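Local coordinates for protein ORF10 (Moritella marina, PDB 6RIW) that forms the ketosynthase-chain length factor didomain of a polyunsaturated fatty acid synthase, which probably condenses acyl units as beta-ketoacyl-ACP synthases do, at residues P135-N143 with M509-L519; P151-T159 with L597-Q608. One frame throughout, in Å; residues are numbered along the deposited sequence.

Both contacts join the two ketosynthase-like halves of the didomain. P135-N143 and P151-T159 belong to the first half, M509-L519 and L597-Q608 to the second. Along the chain the four segments alternate, contact 1 then contact 2 in each half. The centres of the contacts lie about 16 Å apart. In the first half, helix 129-148 supplies contact 1 and the loop that follows it supplies contact 2. The two contacts touch: D142 OD2 lies 2.8 Å from L155 N, a probable hydrogen bond, and H138 packs on Q600. Together they form one continuous, mostly buried part of the interface between the halves, away from the magnesium site.

Contact 1: P135-N143 with M509-L519; sequences PLYHQVVDN and MESNANVMQSL
N143 turns its side-chain oxygen to two asparagines of the other segment. N512 ND2 and N514 ND2 each donate to N143 OD1 at 3.0 Å, from opposite faces of its carbonyl plane. The amide planes of N143 and N512 are only 21° apart, whereas that of N514 stands steeply to N143's. Water 1 also donates to N143 OD1 and accepts from N514 N. The amide nitrogen, N143 ND2, donates to Q139 OE1, which helps fix the amide's rotation. N512 is the N-cap of helix 513-519, and its OD1 takes the N-H of V515 on a lone pair.

Away from the asparagines the contact is apolar. V140 CG2 meets M509 CG at 3.8 Å, the side chains crossing at about a right angle. The M509 chain bends at its last torsion, and SD and CE both come to the edge of the Y137 ring, a Met-aromatic contact; M509 CE is 3.9 Å from Y137 CD1. L136 CD2 lies 3.9 Å from V515 CG1.

Segment 135-143 of helix 129-148 and helix 513-519 run roughly antiparallel, with 147° between these short pieces. Helix 699-706 packs on L136 and M509, and its E700 is hydrogen-bonded to Y137 OH. Helix 917-922 packs on V140.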
loop_
_atom_site.group_PDB
_atom_site.type_symbol
_atom_site.label_atom_id
_atom_site.label_comp_id
_atom_site.label_asym_id
_atom_site.label_seq_id
_atom_site.Cartn_x
_atom_site.Cartn_y
_atom_site.Cartn_z
ATOM N N PRO A 135 -12.165 16.366 10.806
ATOM C CA PRO A 135 -13.313 17.226 11.122
ATOM C C PRO A 135 -14.653 16.528 10.965
ATOM O O PRO A 135 -15.614 16.950 11.606
ATOM C CB PRO A 135 -13.171 18.389 10.131
ATOM C CG PRO A 135 -11.738 18.427 9.792
ATOM C CD PRO A 135 -11.330 16.965 9.742
ATOM N N LEU A 136 -14.752 15.485 10.132
ATOM C CA LEU A 136 -15.991 14.704 10.070
ATOM C C LEU A 136 -16.362 14.178 11.453
ATOM O O LEU A 136 -17.459 14.437 11.956
ATOM C CB LEU A 136 -15.837 13.523 9.111
ATOM C CG LEU A 136 -15.601 13.821 7.628
ATOM C CD1 LEU A 136 -15.092 12.556 6.898
ATOM C CD2 LEU A 136 -16.908 14.321 7.033
ATOM N N TYR A 137 -15.462 13.409 12.068
ATOM C CA TYR A 137 -15.792 12.777 13.346
ATOM C C TYR A 137 -15.925 13.814 14.446
ATOM O O TYR A 137 -16.777 13.679 15.337
ATOM C CB TYR A 137 -14.731 11.758 13.748
ATOM C CG TYR A 137 -14.073 11.080 12.575
ATOM C CD1 TYR A 137 -14.854 10.414 11.625
ATOM C CD2 TYR A 137 -12.674 11.100 12.423
ATOM C CE1 TYR A 137 -14.270 9.808 10.525
ATOM C CE2 TYR A 137 -12.069 10.486 11.341
ATOM C CZ TYR A 137 -12.872 9.828 10.403
ATOM O OH TYR A 137 -12.292 9.226 9.313
ATOM N N HIS A 138 -15.068 14.832 14.425
ATOM C CA HIS A 138 -14.991 15.729 15.574
ATOM C C HIS A 138 -16.097 16.774 15.561
ATOM O O HIS A 138 -16.534 17.209 16.632
ATOM C CB HIS A 138 -13.580 16.348 15.643
ATOM C CG HIS A 138 -12.521 15.326 15.936
ATOM N ND1 HIS A 138 -11.202 15.465 15.549
ATOM C CD2 HIS A 138 -12.605 14.126 16.563
ATOM C CE1 HIS A 138 -10.519 14.401 15.948
ATOM N NE2 HIS A 138 -11.351 13.574 16.563
ATOM N N GLN A 139 -16.633 17.123 14.389
ATOM C CA GLN A 139 -17.844 17.937 14.395
ATOM C C GLN A 139 -18.988 17.178 15.047
ATOM O O GLN A 139 -19.779 17.756 15.807
ATOM C CB GLN A 139 -18.238 18.361 12.972
ATOM C CG GLN A 139 -19.486 19.305 12.941
ATOM C CD GLN A 139 -19.182 20.699 13.491
ATOM O OE1 GLN A 139 -20.032 21.344 14.127
ATOM N NE2 GLN A 139 -17.964 21.163 13.257
ATOM N N VAL A 140 -19.111 15.882 14.741
ATOM C CA VAL A 140 -20.193 15.102 15.329
ATOM C C VAL A 140 -19.987 14.971 16.836
ATOM O O VAL A 140 -20.933 15.147 17.609
ATOM C CB VAL A 140 -20.316 13.726 14.647
ATOM C CG1 VAL A 140 -21.449 12.909 15.294
ATOM C CG2 VAL A 140 -20.580 13.895 13.156
ATOM N N VAL A 141 -18.751 14.706 17.279
ATOM C CA VAL A 141 -18.468 14.663 18.720
ATOM C C VAL A 141 -18.793 16.002 19.362
ATOM O O VAL A 141 -19.453 16.064 20.407
ATOM C CB VAL A 141 -17.006 14.267 18.993
ATOM C CG1 VAL A 141 -16.661 14.456 20.511
ATOM C CG2 VAL A 141 -16.725 12.820 18.585
ATOM N N ASP A 142 -18.335 17.099 18.744
ATOM C CA ASP A 142 -18.631 18.434 19.263
ATOM C C ASP A 142 -20.125 18.641 19.464
ATOM O O ASP A 142 -20.568 19.097 20.532
ATOM C CB ASP A 142 -18.089 19.506 18.313
ATOM C CG ASP A 142 -18.553 20.916 18.687
ATOM O OD1 ASP A 142 -19.693 21.299 18.324
ATOM O OD2 ASP A 142 -17.768 21.650 19.341
ATOM N N ASN A 143 -20.926 18.348 18.433
ATOM C CA ASN A 143 -22.351 18.630 18.525
ATOM C C ASN A 143 -23.041 17.737 19.548
ATOM O O ASN A 143 -23.987 18.181 20.211
ATOM C CB ASN A 143 -23.020 18.470 17.170
ATOM C CG ASN A 143 -22.498 19.440 16.127
ATOM O OD1 ASN A 143 -22.896 19.367 14.965
ATOM N ND2 ASN A 143 -21.586 20.339 16.525
ATOM N N MET A 509 -23.311 9.690 10.705
ATOM C CA MET A 509 -22.853 11.042 10.408
ATOM C C MET A 509 -23.691 11.760 9.351
ATOM O O MET A 509 -23.631 12.991 9.279
ATOM C CB MET A 509 -21.375 11.004 9.985
ATOM C CG MET A 509 -20.443 10.665 11.167
ATOM S SD MET A 509 -18.685 10.747 10.694
ATOM C CE MET A 509 -18.296 9.005 10.567
ATOM N N GLU A 510 -24.472 11.045 8.528
ATOM C CA GLU A 510 -25.355 11.734 7.586
ATOM C C GLU A 510 -26.469 12.508 8.285
ATOM O O GLU A 510 -27.135 13.330 7.638
ATOM C CB GLU A 510 -25.973 10.726 6.599
ATOM C CG GLU A 510 -27.186 9.986 7.138
ATOM C CD GLU A 510 -26.834 8.731 7.932
ATOM O OE1 GLU A 510 -25.659 8.526 8.323
ATOM O OE2 GLU A 510 -27.759 7.926 8.171
ATOM N N SER A 511 -26.687 12.259 9.577
ATOM C CA SER A 511 -27.694 12.989 10.339
ATOM C C SER A 511 -27.173 14.304 10.891
ATOM O O SER A 511 -27.951 15.083 11.455
ATOM C CB SER A 511 -28.212 12.130 11.496
ATOM O OG SER A 511 -27.324 12.176 12.604
ATOM N N ASN A 512 -25.887 14.575 10.754
ATOM C CA ASN A 512 -25.318 15.799 11.293
ATOM C C ASN A 512 -25.439 16.901 10.243
ATOM O O ASN A 512 -24.805 16.842 9.183
ATOM C CB ASN A 512 -23.873 15.576 11.715
ATOM C CG ASN A 512 -23.319 16.763 12.459
ATOM O OD1 ASN A 512 -22.947 17.754 11.846
ATOM N ND2 ASN A 512 -23.313 16.687 13.790
ATOM N N ALA A 513 -26.234 17.925 10.554
ATOM C CA ALA A 513 -26.501 18.971 9.582
ATOM C C ALA A 513 -25.250 19.771 9.262
ATOM O O ALA A 513 -25.095 20.232 8.129
ATOM C CB ALA A 513 -27.608 19.894 10.108
ATOM N N ASN A 514 -24.356 19.963 10.240
ATOM C CA ASN A 514 -23.144 20.735 9.980
ATOM C C ASN A 514 -22.194 19.984 9.043
ATOM O O ASN A 514 -21.637 20.570 8.111
ATOM C CB ASN A 514 -22.441 21.071 11.295
ATOM C CG ASN A 514 -23.213 22.097 12.130
ATOM O OD1 ASN A 514 -23.755 23.057 11.595
ATOM N ND2 ASN A 514 -23.279 21.879 13.444
ATOM N N VAL A 515 -21.992 18.688 9.279
ATOM C CA VAL A 515 -21.188 17.880 8.355
ATOM C C VAL A 515 -21.784 17.916 6.949
ATOM O O VAL A 515 -21.080 18.146 5.957
ATOM C CB VAL A 515 -21.074 16.440 8.882
ATOM C CG1 VAL A 515 -20.575 15.490 7.763
ATOM C CG2 VAL A 515 -20.141 16.411 10.104
ATOM N N MET A 516 -23.093 17.681 6.835
ATOM C CA MET A 516 -23.681 17.611 5.496
ATOM C C MET A 516 -23.652 18.966 4.804
ATOM O O MET A 516 -23.440 19.033 3.588
ATOM C CB MET A 516 -25.102 17.053 5.578
ATOM C CG MET A 516 -25.100 15.606 6.121
ATOM S SD MET A 516 -24.266 14.424 5.025
ATOM C CE MET A 516 -25.612 14.215 3.860
ATOM N N GLN A 517 -23.818 20.057 5.562
ATOM C CA GLN A 517 -23.671 21.385 4.978
ATOM C C GLN A 517 -22.255 21.614 4.460
ATOM O O GLN A 517 -22.070 22.188 3.380
ATOM C CB GLN A 517 -24.024 22.448 6.020
ATOM C CG GLN A 517 -24.103 23.846 5.475
ATOM C CD GLN A 517 -24.305 24.869 6.587
ATOM O OE1 GLN A 517 -24.184 26.079 6.372
ATOM N NE2 GLN A 517 -24.607 24.377 7.794
ATOM N N SER A 518 -21.243 21.183 5.226
ATOM C CA SER A 518 -19.855 21.349 4.782
ATOM C C SER A 518 -19.579 20.548 3.516
ATOM O O SER A 518 -18.859 21.012 2.621
ATOM C CB SER A 518 -18.879 20.932 5.880
ATOM O OG SER A 518 -19.034 21.752 7.024
ATOM N N LEU A 519 -20.158 19.344 3.416
ATOM C CA LEU A 519 -19.999 18.497 2.247
ATOM C C LEU A 519 -20.892 18.915 1.081
ATOM O O LEU A 519 -20.770 18.337 -0.000
ATOM C CB LEU A 519 -20.289 17.035 2.627
ATOM C CG LEU A 519 -19.341 16.415 3.668
ATOM C CD1 LEU A 519 -19.785 14.974 3.997
ATOM C CD2 LEU A 519 -17.927 16.404 3.093
HETATM O O HOH W 1 -25.128 19.754 13.232
#

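Contact 2: P151-T159 with L597-Q608; sequences PDFQLTHYT and LTTQIEDSLLQQ
S604 OG donates to Q154 O at 2.7 Å, in the carbonyl plane and on a lone pair. S604 OG also accepts a weak bond from T156 N. This is the middle of the tight part, where the extended loop 151-159 lies along helix 597-608 and glutamines grip its backbone on either side of S604.

Q600 NE2 donates to T156 O at 2.8 Å. The bond is nearly straight, 172° at the hydrogen, and T156 O lies in the Q600 amide plane. The flat end of Q600 packs on Y158, with Q600 CD 3.4 Å from Y158 CA.

Q608 uses both ends of its amide. NE2 donates to D152 O at 3.0 Å, while OE1 accepts from Q154 N at 2.9 Å, with the donor above the carbonyl plane. NE2 has a further partner in N942 O. Cutting Q608 back to an alanine is likely to leave D152 O and Q154 N without these mates and free this end of the loop to shift.

The L155 side chain swings away from its own N (chi1 -173°), which brings CD1 to 3.6 Å from I601 CD1.

The looser side is watery. Water 2 lies between T156 OG1 and D603 OD2, and water 3 joins Y158 O to T599 OG1, itself hydrogen-bonded to Y48 OH. There D603 makes marginal direct contact, its CB 3.8 Å from T156 OG1.

Neutral polar side chains of the helix thus serve peptide groups of D152, Q154 and T156, while D142 and K146 serve others in the loop, and no charge pairing joins the two segments.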
loop_
_atom_site.group_PDB
_atom_site.type_symbol
_atom_site.label_atom_id
_atom_site.label_comp_id
_atom_site.label_asym_id
_atom_site.label_seq_id
_atom_site.Cartn_x
_atom_site.Cartn_y
_atom_site.Cartn_z
ATOM N N PRO A 151 -24.920 24.171 25.475
ATOM C CA PRO A 151 -25.017 24.621 24.080
ATOM C C PRO A 151 -23.797 25.383 23.603
ATOM O O PRO A 151 -23.570 25.467 22.390
ATOM C CB PRO A 151 -26.261 25.516 24.084
ATOM C CG PRO A 151 -26.432 25.927 25.512
ATOM C CD PRO A 151 -25.977 24.754 26.322
ATOM N N ASP A 152 -23.000 25.932 24.511
ATOM C CA ASP A 152 -21.797 26.669 24.143
ATOM C C ASP A 152 -20.529 25.836 24.288
ATOM O O ASP A 152 -19.426 26.378 24.162
ATOM C CB ASP A 152 -21.697 27.947 24.983
ATOM C CG ASP A 152 -22.874 28.893 24.746
ATOM O OD1 ASP A 152 -23.350 29.009 23.585
ATOM O OD2 ASP A 152 -23.335 29.519 25.725
ATOM N N PHE A 153 -20.646 24.541 24.575
ATOM C CA PHE A 153 -19.468 23.688 24.543
ATOM C C PHE A 153 -18.829 23.728 23.156
ATOM O O PHE A 153 -19.526 23.746 22.137
ATOM C CB PHE A 153 -19.821 22.243 24.895
ATOM C CG PHE A 153 -18.645 21.320 24.796
ATOM C CD1 PHE A 153 -17.800 21.143 25.877
ATOM C CD2 PHE A 153 -18.346 20.670 23.606
ATOM C CE1 PHE A 153 -16.693 20.320 25.784
ATOM C CE2 PHE A 153 -17.227 19.847 23.517
ATOM C CZ PHE A 153 -16.412 19.676 24.608
ATOM N N GLN A 154 -17.496 23.748 23.119
ATOM C CA GLN A 154 -16.752 23.723 21.862
ATOM C C GLN A 154 -15.600 22.743 21.976
ATOM O O GLN A 154 -14.776 22.851 22.885
ATOM C CB GLN A 154 -16.175 25.094 21.504
ATOM C CG GLN A 154 -17.153 26.142 21.076
ATOM C CD GLN A 154 -16.408 27.420 20.785
ATOM O OE1 GLN A 154 -15.753 27.975 21.665
ATOM N NE2 GLN A 154 -16.461 27.868 19.551
ATOM N N LEU A 155 -15.537 21.791 21.056
ATOM C CA LEU A 155 -14.376 20.922 20.974
ATOM C C LEU A 155 -13.233 21.632 20.257
ATOM O O LEU A 155 -13.451 22.393 19.307
ATOM C CB LEU A 155 -14.746 19.636 20.234
ATOM C CG LEU A 155 -13.700 18.525 20.178
ATOM C CD1 LEU A 155 -13.430 17.970 21.556
ATOM C CD2 LEU A 155 -14.264 17.429 19.258
ATOM N N THR A 156 -12.008 21.375 20.703
ATOM C CA THR A 156 -10.853 21.937 20.013
ATOM C C THR A 156 -10.439 21.046 18.840
ATOM O O THR A 156 -10.665 19.831 18.849
ATOM C CB THR A 156 -9.674 22.134 20.971
ATOM O OG1 THR A 156 -9.256 20.872 21.495
ATOM C CG2 THR A 156 -10.072 23.062 22.136
ATOM N N HIS A 157 -9.842 21.665 17.817
ATOM C CA HIS A 157 -9.303 20.897 16.693
ATOM C C HIS A 157 -8.171 19.964 17.153
ATOM O O HIS A 157 -7.429 20.256 18.096
ATOM C CB HIS A 157 -8.829 21.863 15.590
ATOM C CG HIS A 157 -8.830 21.274 14.211
ATOM N ND1 HIS A 157 -9.971 21.160 13.450
ATOM C CD2 HIS A 157 -7.824 20.782 13.453
ATOM C CE1 HIS A 157 -9.671 20.622 12.283
ATOM N NE2 HIS A 157 -8.373 20.381 12.260
ATOM N N TYR A 158 -8.023 18.820 16.466
ATOM C CA TYR A 158 -7.099 17.789 16.949
ATOM C C TYR A 158 -5.634 18.231 16.914
ATOM O O TYR A 158 -4.841 17.793 17.753
ATOM C CB TYR A 158 -7.297 16.493 16.146
ATOM C CG TYR A 158 -6.613 16.492 14.793
ATOM C CD1 TYR A 158 -7.135 17.212 13.730
ATOM C CD2 TYR A 158 -5.437 15.763 14.596
ATOM C CE1 TYR A 158 -6.485 17.209 12.467
ATOM C CE2 TYR A 158 -4.778 15.751 13.351
ATOM C CZ TYR A 158 -5.304 16.475 12.306
ATOM O OH TYR A 158 -4.634 16.463 11.095
ATOM N N THR A 159 -5.257 19.097 15.973
ATOM C CA THR A 159 -3.915 19.677 15.898
ATOM C C THR A 159 -4.080 21.045 15.248
ATOM O O THR A 159 -5.200 21.461 14.935
ATOM C CB THR A 159 -2.941 18.769 15.129
ATOM O OG1 THR A 159 -1.581 19.162 15.372
ATOM C CG2 THR A 159 -3.202 18.814 13.618
ATOM N N LEU A 597 -8.843 12.563 21.059
ATOM C CA LEU A 597 -9.769 13.247 21.951
ATOM C C LEU A 597 -9.198 13.396 23.364
ATOM O O LEU A 597 -9.697 14.229 24.117
ATOM C CB LEU A 597 -11.119 12.524 21.984
ATOM C CG LEU A 597 -11.896 12.631 20.663
ATOM C CD1 LEU A 597 -13.137 11.713 20.694
ATOM C CD2 LEU A 597 -12.319 14.053 20.435
ATOM N N THR A 598 -8.180 12.602 23.729
ATOM C CA THR A 598 -7.434 12.793 24.982
ATOM C C THR A 598 -7.055 14.256 25.217
ATOM O O THR A 598 -7.370 14.845 26.259
ATOM C CB THR A 598 -6.160 11.936 24.966
ATOM O OG1 THR A 598 -6.518 10.553 25.048
ATOM C CG2 THR A 598 -5.251 12.288 26.150
ATOM N N THR A 599 -6.347 14.853 24.271
ATOM C CA THR A 599 -5.941 16.234 24.473
ATOM C C THR A 599 -6.981 17.205 23.965
ATOM O O THR A 599 -7.063 18.329 24.474
ATOM C CB THR A 599 -4.591 16.511 23.797
ATOM O OG1 THR A 599 -4.616 16.038 22.443
ATOM C CG2 THR A 599 -3.468 15.808 24.557
ATOM N N GLN A 600 -7.803 16.803 22.990
ATOM C CA GLN A 600 -8.861 17.705 22.539
ATOM C C GLN A 600 -9.847 18.014 23.660
ATOM O O GLN A 600 -10.241 19.175 23.839
ATOM C CB GLN A 600 -9.604 17.117 21.346
ATOM C CG GLN A 600 -8.785 17.158 20.090
ATOM C CD GLN A 600 -9.469 16.400 19.000
ATOM O OE1 GLN A 600 -9.193 15.210 18.810
ATOM N NE2 GLN A 600 -10.402 17.065 18.297
ATOM N N ILE A 601 -10.256 16.997 24.425
ATOM C CA ILE A 601 -11.230 17.237 25.494
ATOM C C ILE A 601 -10.561 17.954 26.663
ATOM O O ILE A 601 -11.138 18.870 27.256
ATOM C CB ILE A 601 -11.877 15.915 25.958
ATOM C CG1 ILE A 601 -12.643 15.238 24.813
ATOM C CG2 ILE A 601 -12.804 16.174 27.139
ATOM C CD1 ILE A 601 -13.939 15.885 24.487
ATOM N N GLU A 602 -9.336 17.561 27.005
ATOM C CA GLU A 602 -8.628 18.273 28.071
ATOM C C GLU A 602 -8.505 19.758 27.746
ATOM O O GLU A 602 -8.819 20.619 28.583
ATOM C CB GLU A 602 -7.252 17.653 28.316
ATOM C CG GLU A 602 -6.481 18.350 29.435
ATOM C CD GLU A 602 -5.104 17.746 29.690
ATOM O OE1 GLU A 602 -4.370 17.435 28.720
ATOM O OE2 GLU A 602 -4.747 17.599 30.879
ATOM N N ASP A 603 -8.070 20.076 26.518
ATOM C CA ASP A 603 -7.923 21.472 26.109
ATOM C C ASP A 603 -9.250 22.216 26.143
ATOM O O ASP A 603 -9.301 23.392 26.528
ATOM C CB ASP A 603 -7.326 21.555 24.703
ATOM C CG ASP A 603 -5.854 21.202 24.667
ATOM O OD1 ASP A 603 -5.240 21.037 25.751
ATOM O OD2 ASP A 603 -5.307 21.076 23.546
ATOM N N SER A 604 -10.328 21.567 25.700
ATOM C CA SER A 604 -11.637 22.203 25.700
ATOM C C SER A 604 -12.074 22.565 27.114
ATOM O O SER A 604 -12.539 23.683 27.364
ATOM C CB SER A 604 -12.659 21.261 25.054
ATOM O OG SER A 604 -12.609 21.357 23.649
ATOM N N LEU A 605 -11.996 21.605 28.033
ATOM C CA LEU A 605 -12.402 21.853 29.416
ATOM C C LEU A 605 -11.581 22.969 30.044
ATOM O O LEU A 605 -12.126 23.851 30.724
ATOM C CB LEU A 605 -12.245 20.583 30.240
ATOM C CG LEU A 605 -13.190 19.456 29.829
ATOM C CD1 LEU A 605 -12.680 18.178 30.484
ATOM C CD2 LEU A 605 -14.624 19.787 30.247
ATOM N N LEU A 606 -10.264 22.938 29.829
ATOM C CA LEU A 606 -9.402 23.995 30.345
ATOM C C LEU A 606 -9.793 25.343 29.763
ATOM O O LEU A 606 -10.077 26.300 30.495
ATOM C CB LEU A 606 -7.940 23.660 30.021
ATOM C CG LEU A 606 -6.881 24.344 30.884
ATOM C CD1 LEU A 606 -7.089 23.981 32.335
ATOM C CD2 LEU A 606 -5.505 23.927 30.409
ATOM N N GLN A 607 -9.813 25.446 28.437
ATOM C CA GLN A 607 -9.998 26.752 27.831
ATOM C C GLN A 607 -11.371 27.319 28.126
ATOM O O GLN A 607 -11.507 28.541 28.257
ATOM C CB GLN A 607 -9.751 26.687 26.327
ATOM C CG GLN A 607 -8.268 26.547 26.009
ATOM C CD GLN A 607 -8.005 26.188 24.577
ATOM O OE1 GLN A 607 -8.742 26.581 23.672
ATOM N NE2 GLN A 607 -6.925 25.450 24.352
ATOM N N GLN A 608 -12.395 26.463 28.258
ATOM C CA GLN A 608 -13.731 27.001 28.450
ATOM C C GLN A 608 -14.027 27.325 29.907
ATOM O O GLN A 608 -15.057 27.947 30.183
ATOM C CB GLN A 608 -14.785 26.031 27.903
ATOM C CG GLN A 608 -14.672 25.882 26.369
ATOM C CD GLN A 608 -16.010 25.574 25.715
ATOM O OE1 GLN A 608 -16.468 24.449 25.766
ATOM N NE2 GLN A 608 -16.623 26.571 25.076
HETATM O O HOH W 2 -6.371 20.335 21.387
HETATM O O HOH W 3 -5.214 18.073 20.575
#